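Local coordinates for protein EscN (Escherichia coli O127:H6, PDB 2OBL) that belongs to the ATP synthase alpha/beta family of P-loop NTPase-clan proteins and probably serves a type III secretion system, at residues R60-D63 against T67-I70; V245-L250 against I261-S266; A282-L287 against K319-F324. The protein carries 1 engineered substitution. All blocks are in the same frame, centred on the assembly; numbering follows the deposited sequence.

Contact 1: R60-D63 against T67-I70; sequences RAID and TCGI
T67 and C68 fold back on I62 and D63 in a tight helix-turn-strand unit: helix 60-65 ends, the chain reverses, and strand 68-69 leaves to pair with strand 54-55. Backbone carbonyls of the helix supply the acceptors, while T67, I62 and C68 add side-chain contacts. The one direct hydrogen bond runs from T67 OG1 to D63 O, over 2.8 Å, between residues four apart. The hydroxyl approaches from above the carbonyl plane, 49° out of it. It can do so because OG1 stands beside the threonine's own backbone N (chi1 -40°). Threonine suits this place, since its hydroxyl satisfies a carbonyl near the end of the helix and its side chain also touches M269, V272 and Y335. I62 O also lies near T67, but the angle at T67 N is too poor for a hydrogen bond. T67 CA also makes a weak CH...O contact, 3.3 Å from I62 O.

The apolar part is small. I62 CG2 meets C68 SG at 3.8 Å, a methyl against a sulfur, both buried.

Water joins the segments a second time. The carboxylate of D63 is engaged mainly with the chain leading into the helix, OD1 accepting from L57 N and OD2 from G58 N. OD1 also accepts a hydrogen bond from a water molecule 2.7 Å away, and the same water accepts from the backbone of C68, its oxygen 2.9 Å from C68 N.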
loop_
_atom_site.group_PDB
_atom_site.type_symbol
_atom_site.label_atom_id
_atom_site.label_comp_id
_atom_site.label_asym_id
_atom_site.label_seq_id
_atom_site.Cartn_x
_atom_site.Cartn_y
_atom_site.Cartn_z
ATOM N N ARG A 60 12.010 -3.861 -5.241
ATOM C CA ARG A 60 13.361 -3.761 -4.671
ATOM C C ARG A 60 13.547 -2.615 -3.699
ATOM O O ARG A 60 14.126 -2.791 -2.639
ATOM C CB ARG A 60 14.421 -3.664 -5.772
ATOM C CG ARG A 60 14.622 -4.965 -6.527
ATOM C CD ARG A 60 15.900 -4.911 -7.366
ATOM N NE ARG A 60 15.837 -3.854 -8.373
ATOM C CZ ARG A 60 15.563 -4.057 -9.658
ATOM N NH1 ARG A 60 15.327 -5.284 -10.104
ATOM N NH2 ARG A 60 15.514 -3.025 -10.498
ATOM N N ALA A 61 13.052 -1.434 -4.048
ATOM C CA ALA A 61 13.266 -0.273 -3.207
ATOM C C ALA A 61 12.668 -0.507 -1.826
ATOM O O ALA A 61 13.265 -0.134 -0.820
ATOM C CB ALA A 61 12.659 0.947 -3.839
ATOM N N ILE A 62 11.492 -1.128 -1.784
ATOM C CA ILE A 62 10.783 -1.333 -0.514
ATOM C C ILE A 62 11.331 -2.534 0.245
ATOM O O ILE A 62 11.715 -2.427 1.410
ATOM C CB ILE A 62 9.259 -1.482 -0.720
ATOM C CG1 ILE A 62 8.688 -0.222 -1.383
ATOM C CG2 ILE A 62 8.551 -1.718 0.633
ATOM C CD1 ILE A 62 7.239 -0.376 -1.864
ATOM N N ASP A 63 11.382 -3.682 -0.420
ATOM C CA ASP A 63 11.924 -4.892 0.205
ATOM C C ASP A 63 13.360 -4.681 0.699
ATOM O O ASP A 63 13.772 -5.222 1.743
ATOM C CB ASP A 63 11.911 -6.055 -0.791
ATOM C CG ASP A 63 10.498 -6.466 -1.220
ATOM O OD1 ASP A 63 9.513 -6.133 -0.530
ATOM O OD2 ASP A 63 10.383 -7.146 -2.260
ATOM N N THR A 67 11.725 -2.341 4.430
ATOM C CA THR A 67 11.092 -3.656 4.448
ATOM C C THR A 67 9.813 -3.726 5.267
ATOM O O THR A 67 9.768 -3.292 6.424
ATOM C CB THR A 67 12.063 -4.726 4.955
ATOM O OG1 THR A 67 13.368 -4.475 4.407
ATOM C CG2 THR A 67 11.575 -6.101 4.560
ATOM N N CYS A 68 8.779 -4.279 4.642
ATOM C CA CYS A 68 7.468 -4.423 5.270
ATOM C C CYS A 68 7.447 -5.676 6.124
ATOM O O CYS A 68 8.255 -6.574 5.923
ATOM C CB CYS A 68 6.371 -4.553 4.220
ATOM S SG CYS A 68 6.149 -3.126 3.174
ATOM N N GLY A 69 6.494 -5.740 7.051
ATOM C CA GLY A 69 6.340 -6.900 7.913
ATOM C C GLY A 69 4.951 -7.506 7.848
ATOM O O GLY A 69 3.978 -6.818 7.550
ATOM N N ILE A 70 4.858 -8.802 8.120
ATOM C CA ILE A 70 3.555 -9.476 8.130
ATOM C C ILE A 70 2.672 -8.888 9.227
ATOM O O ILE A 70 3.052 -8.874 10.415
ATOM C CB ILE A 70 3.694 -11.001 8.293
ATOM C CG1 ILE A 70 4.493 -11.591 7.122
ATOM C CG2 ILE A 70 2.336 -11.661 8.380
ATOM C CD1 ILE A 70 4.668 -13.119 7.205
HETATM O O HOH W 1 8.816 -5.498 1.988
#

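Contact 2: V245-L250 against I261-S266; sequences VLTREL and IGLSAS
The flat peptide group joining L263 to S264 carries V245 on one face: V245 CG2 sits over its oxygen end, 3.4 Å from L263 O. At the edge of this peptide S264 N donates to I261 O, closing a type I turn. A second flat group, the peptide ending at V245, is met at its edge by a side chain. V245 N donates to S264 OG over 2.9 Å, nearly straight at 164°. The serine oxygen lies beside its own backbone N (chi1 -62°) and is gripped twice, for it also bonds to D260 O. A short hydroxyl suits the spot, being able both to accept and to donate next to buried backbone.

Strand 242-245 runs antiparallel to strand 265-266, and the turn at I261-S264 interrupts that pairing: A265 bonds to H243 and D260 to V245, with the turn looping out between them. Beta-branched V245 packs its CB 4.0 Å from L263 CB, and further along T247 CG2 reaches L263 CD1. T247 is the N-cap of helix 248-251, where its OG1 accepts from L250 N at 3.2 Å. Just beyond it, R248 NH2 bonds to S80 O, within a loop consistent with a Walker A P-loop.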
loop_
_atom_site.group_PDB
_atom_site.type_symbol
_atom_site.label_atom_id
_atom_site.label_comp_id
_atom_site.label_asym_id
_atom_site.label_seq_id
_atom_site.Cartn_x
_atom_site.Cartn_y
_atom_site.Cartn_z
ATOM N N VAL A 245 6.196 7.136 0.165
ATOM C CA VAL A 245 5.791 8.408 -0.429
ATOM C C VAL A 245 6.276 8.517 -1.864
ATOM O O VAL A 245 7.479 8.377 -2.123
ATOM C CB VAL A 245 6.348 9.582 0.374
ATOM C CG1 VAL A 245 6.016 10.910 -0.318
ATOM C CG2 VAL A 245 5.805 9.534 1.803
ATOM N N LEU A 246 5.354 8.777 -2.787
ATOM C CA LEU A 246 5.719 8.969 -4.195
ATOM C C LEU A 246 5.699 10.454 -4.488
ATOM O O LEU A 246 4.839 11.170 -3.977
ATOM C CB LEU A 246 4.713 8.274 -5.115
ATOM C CG LEU A 246 4.378 6.830 -4.784
ATOM C CD1 LEU A 246 3.547 6.185 -5.924
ATOM C CD2 LEU A 246 5.652 6.041 -4.540
ATOM N N THR A 247 6.618 10.917 -5.331
ATOM C CA THR A 247 6.723 12.345 -5.600
ATOM C C THR A 247 6.682 12.677 -7.074
ATOM O O THR A 247 7.186 11.922 -7.908
ATOM C CB THR A 247 8.017 12.949 -5.014
ATOM O OG1 THR A 247 9.158 12.360 -5.661
ATOM C CG2 THR A 247 8.089 12.724 -3.506
ATOM N N ARG A 248 6.082 13.823 -7.379
ATOM C CA ARG A 248 6.093 14.373 -8.737
ATOM C C ARG A 248 7.525 14.589 -9.214
ATOM O O ARG A 248 7.844 14.354 -10.380
ATOM C CB ARG A 248 5.293 15.677 -8.784
ATOM C CG ARG A 248 5.134 16.265 -10.181
ATOM C CD ARG A 248 3.838 17.060 -10.306
ATOM N NE ARG A 248 2.673 16.175 -10.314
ATOM C CZ ARG A 248 1.795 16.082 -9.322
ATOM N NH1 ARG A 248 1.940 16.833 -8.235
ATOM N NH2 ARG A 248 0.773 15.240 -9.414
ATOM N N GLU A 249 8.399 15.016 -8.307
ATOM C CA GLU A 249 9.798 15.254 -8.651
ATOM C C GLU A 249 10.502 14.027 -9.238
ATOM O O GLU A 249 11.244 14.143 -10.226
ATOM C CB GLU A 249 10.562 15.808 -7.444
ATOM C CG GLU A 249 10.211 17.260 -7.112
ATOM C CD GLU A 249 8.827 17.446 -6.475
ATOM O OE1 GLU A 249 8.262 16.474 -5.906
ATOM O OE2 GLU A 249 8.307 18.584 -6.549
ATOM N N LEU A 250 10.283 12.856 -8.642
ATOM C CA LEU A 250 10.825 11.623 -9.211
ATOM C C LEU A 250 10.090 11.180 -10.480
ATOM O O LEU A 250 10.721 10.740 -11.448
ATOM C CB LEU A 250 10.851 10.497 -8.170
ATOM C CG LEU A 250 11.875 10.717 -7.055
ATOM C CD1 LEU A 250 11.676 9.712 -5.921
ATOM C CD2 LEU A 250 13.314 10.678 -7.590
ATOM N N ILE A 261 12.866 7.956 -0.966
ATOM C CA ILE A 261 13.295 7.117 0.160
ATOM C C ILE A 261 13.364 7.902 1.480
ATOM O O ILE A 261 12.996 7.385 2.538
ATOM C CB ILE A 261 14.643 6.429 -0.160
ATOM C CG1 ILE A 261 14.548 5.682 -1.500
ATOM C CG2 ILE A 261 15.084 5.499 0.998
ATOM C CD1 ILE A 261 13.632 4.457 -1.502
ATOM N N GLY A 262 13.815 9.153 1.409
ATOM C CA GLY A 262 14.032 9.955 2.614
ATOM C C GLY A 262 12.737 10.361 3.301
ATOM O O GLY A 262 12.729 10.684 4.497
ATOM N N LEU A 263 11.637 10.341 2.547
ATOM C CA LEU A 263 10.311 10.696 3.094
ATOM C C LEU A 263 9.511 9.461 3.474
ATOM O O LEU A 263 8.390 9.559 3.980
ATOM C CB LEU A 263 9.509 11.471 2.055
ATOM C CG LEU A 263 10.025 12.864 1.750
ATOM C CD1 LEU A 263 9.226 13.462 0.603
ATOM C CD2 LEU A 263 9.914 13.711 3.015
ATOM N N SER A 264 10.089 8.295 3.223
ATOM C CA SER A 264 9.381 7.043 3.452
ATOM C C SER A 264 9.976 6.404 4.681
ATOM O O SER A 264 11.081 6.778 5.095
ATOM C CB SER A 264 9.495 6.110 2.243
ATOM O OG SER A 264 8.909 6.691 1.080
ATOM N N ALA A 265 9.262 5.455 5.275
ATOM C CA ALA A 265 9.800 4.745 6.429
ATOM C C ALA A 265 9.082 3.432 6.667
ATOM O O ALA A 265 7.947 3.249 6.259
ATOM C CB ALA A 265 9.728 5.627 7.694
ATOM N N SER A 266 9.773 2.501 7.308
ATOM C CA SER A 266 9.116 1.323 7.832
ATOM C C SER A 266 9.458 1.222 9.300
ATOM O O SER A 266 10.634 1.027 9.643
ATOM C CB SER A 266 9.625 0.060 7.138
ATOM O OG SER A 266 9.104 -1.062 7.817
#

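Contact 3: A282-L287 against K319-F324; sequences AECKKL and KLIQNF
I321 reaches across to C284 and L287 with both of its branches, and these three side chains carry nearly all of the contact between two helices. The side chains of I321 and L287 cross at about a right angle: I321 CD1 meets the flank of the leucine, 3.6 Å from L287 CB and 3.8 Å from L287 CD1. The other branch turns to the cysteine, I321 CG2 standing 4.1 Å from C284 SG. Isoleucine suits this place because its fork at CB lets one residue address two partners spaced three apart, on the same side of helix 275-290. With chi1 at -68°, CG2 is anti to the backbone N and CG1 anti to the carbonyl carbon, and the extended second torsion (chi2 166°) takes CD1 on to L287. C284 SG is anti to its own N (chi1 -169°). The cysteine is small enough for the backbones to come near, C284 CA and I321 CA being 7.4 Å apart, and its sulfur is apolar enough for a buried site. The contact is purely apolar; E283, next to C284, makes salt bridges with R279 and K313.

The pair joins helix 275-290 to helix 318-325 in the helical C-terminal part. Helix 335-345 packs against both helices, its L342 and V345 touching C284 and its S341 and V345 touching F324.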
loop_
_atom_site.group_PDB
_atom_site.type_symbol
_atom_site.label_atom_id
_atom_site.label_comp_id
_atom_site.label_asym_id
_atom_site.label_seq_id
_atom_site.Cartn_x
_atom_site.Cartn_y
_atom_site.Cartn_z
ATOM N N ALA A 282 20.887 1.245 5.390
ATOM C CA ALA A 282 21.179 2.557 5.958
ATOM C C ALA A 282 22.232 3.284 5.127
ATOM O O ALA A 282 22.122 4.484 4.885
ATOM C CB ALA A 282 21.639 2.428 7.404
ATOM N N GLU A 283 23.253 2.548 4.697
ATOM C CA GLU A 283 24.274 3.120 3.840
ATOM C C GLU A 283 23.685 3.508 2.482
ATOM O O GLU A 283 23.966 4.592 1.977
ATOM C CB GLU A 283 25.462 2.160 3.665
ATOM C CG GLU A 283 26.433 2.631 2.591
ATOM C CD GLU A 283 27.825 2.073 2.741
ATOM O OE1 GLU A 283 27.979 0.944 3.265
ATOM O OE2 GLU A 283 28.781 2.768 2.325
ATOM N N CYS A 284 22.858 2.636 1.899
ATOM C CA CYS A 284 22.245 2.932 0.607
ATOM C C CYS A 284 21.430 4.215 0.698
ATOM O O CYS A 284 21.495 5.067 -0.191
ATOM C CB CYS A 284 21.364 1.775 0.108
ATOM S SG CYS A 284 20.833 1.970 -1.618
ATOM N N LYS A 285 20.666 4.360 1.779
ATOM C CA LYS A 285 19.858 5.565 1.975
ATOM C C LYS A 285 20.732 6.817 2.060
ATOM O O LYS A 285 20.423 7.853 1.463
ATOM C CB LYS A 285 19.007 5.438 3.233
ATOM C CG LYS A 285 17.761 4.578 3.053
ATOM C CD LYS A 285 17.039 4.416 4.365
ATOM C CE LYS A 285 16.755 2.960 4.623
ATOM N NZ LYS A 285 16.359 2.712 6.043
ATOM N N LYS A 286 21.831 6.711 2.797
ATOM C CA LYS A 286 22.753 7.831 2.940
ATOM C C LYS A 286 23.376 8.165 1.594
ATOM O O LYS A 286 23.520 9.339 1.240
ATOM C CB LYS A 286 23.821 7.520 3.986
ATOM C CG LYS A 286 23.331 7.710 5.419
ATOM C CD LYS A 286 24.074 6.817 6.409
ATOM C CE LYS A 286 23.453 6.899 7.805
ATOM N NZ LYS A 286 24.210 6.104 8.827
ATOM N N LEU A 287 23.712 7.134 0.828
ATOM C CA LEU A 287 24.298 7.346 -0.487
ATOM C C LEU A 287 23.316 8.055 -1.413
ATOM O O LEU A 287 23.688 9.001 -2.110
ATOM C CB LEU A 287 24.791 6.034 -1.099
ATOM C CG LEU A 287 26.038 5.428 -0.437
ATOM C CD1 LEU A 287 26.420 4.141 -1.129
ATOM C CD2 LEU A 287 27.209 6.401 -0.446
ATOM N N LYS A 319 24.930 4.607 -10.585
ATOM C CA LYS A 319 24.289 3.700 -11.543
ATOM C C LYS A 319 23.809 2.396 -10.909
ATOM O O LYS A 319 22.746 1.884 -11.261
ATOM C CB LYS A 319 25.210 3.401 -12.729
ATOM C CG LYS A 319 24.547 2.568 -13.822
ATOM C CD LYS A 319 25.542 2.161 -14.902
ATOM C CE LYS A 319 24.997 1.005 -15.732
ATOM N NZ LYS A 319 26.054 0.342 -16.554
ATOM N N LEU A 320 24.598 1.852 -9.987
ATOM C CA LEU A 320 24.203 0.637 -9.284
ATOM C C LEU A 320 22.962 0.902 -8.442
ATOM O O LEU A 320 21.974 0.168 -8.514
ATOM C CB LEU A 320 25.336 0.139 -8.390
ATOM C CG LEU A 320 26.471 -0.579 -9.117
ATOM C CD1 LEU A 320 27.495 -1.057 -8.111
ATOM C CD2 LEU A 320 25.921 -1.736 -9.936
ATOM N N ILE A 321 23.031 1.964 -7.648
ATOM C CA ILE A 321 21.938 2.350 -6.760
ATOM C C ILE A 321 20.653 2.649 -7.540
ATOM O O ILE A 321 19.577 2.174 -7.182
ATOM C CB ILE A 321 22.338 3.557 -5.880
ATOM C CG1 ILE A 321 23.430 3.142 -4.883
ATOM C CG2 ILE A 321 21.126 4.110 -5.144
ATOM C CD1 ILE A 321 24.120 4.305 -4.203
ATOM N N GLN A 322 20.776 3.418 -8.618
ATOM C CA GLN A 322 19.612 3.775 -9.420
ATOM C C GLN A 322 18.991 2.566 -10.128
ATOM O O GLN A 322 17.771 2.436 -10.167
ATOM C CB GLN A 322 19.951 4.895 -10.416
ATOM C CG GLN A 322 20.292 6.222 -9.748
ATOM C CD GLN A 322 19.160 6.742 -8.875
ATOM O OE1 GLN A 322 19.358 7.084 -7.706
ATOM N NE2 GLN A 322 17.966 6.789 -9.437
ATOM N N ASN A 323 19.823 1.679 -10.671
ATOM C CA ASN A 323 19.323 0.438 -11.275
ATOM C C ASN A 323 18.641 -0.479 -10.265
ATOM O O ASN A 323 17.796 -1.312 -10.627
ATOM C CB ASN A 323 20.454 -0.338 -11.953
ATOM C CG ASN A 323 20.886 0.279 -13.259
ATOM O OD1 ASN A 323 20.287 1.242 -13.739
ATOM N ND2 ASN A 323 21.935 -0.277 -13.849
ATOM N N PHE A 324 19.031 -0.334 -9.002
ATOM C CA PHE A 324 18.453 -1.120 -7.920
ATOM C C PHE A 324 17.057 -0.592 -7.547
ATOM O O PHE A 324 16.078 -1.349 -7.509
ATOM C CB PHE A 324 19.384 -1.099 -6.701
ATOM C CG PHE A 324 18.827 -1.814 -5.487
ATOM C CD1 PHE A 324 18.856 -3.199 -5.403
ATOM C CD2 PHE A 324 18.282 -1.096 -4.432
ATOM C CE1 PHE A 324 18.351 -3.857 -4.291
ATOM C CE2 PHE A 324 17.760 -1.754 -3.313
ATOM C CZ PHE A 324 17.804 -3.132 -3.246
#

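In the fold
From the N terminus the three contacts come in series, none nested or crossing. Contact 1 closes first, over three residues, two of them the last of helix 60-65; contact 2 closes a ten-residue loop beside the main sheet; contact 3 spans 31 residues, about half of them helical, in the C-terminal part. In space they are neighbours, with centres about 14 to 15 Å apart. S266 OG bonds to T67 O, linking contact 2 to contact 1, and I261 CG2 packs on K285 CG, linking it to contact 3. R60 NE reaches F324 O, joining contact 1 to contact 3. The nucleotide-binding family region is tied to the C-terminal helices partly through R60 and I261.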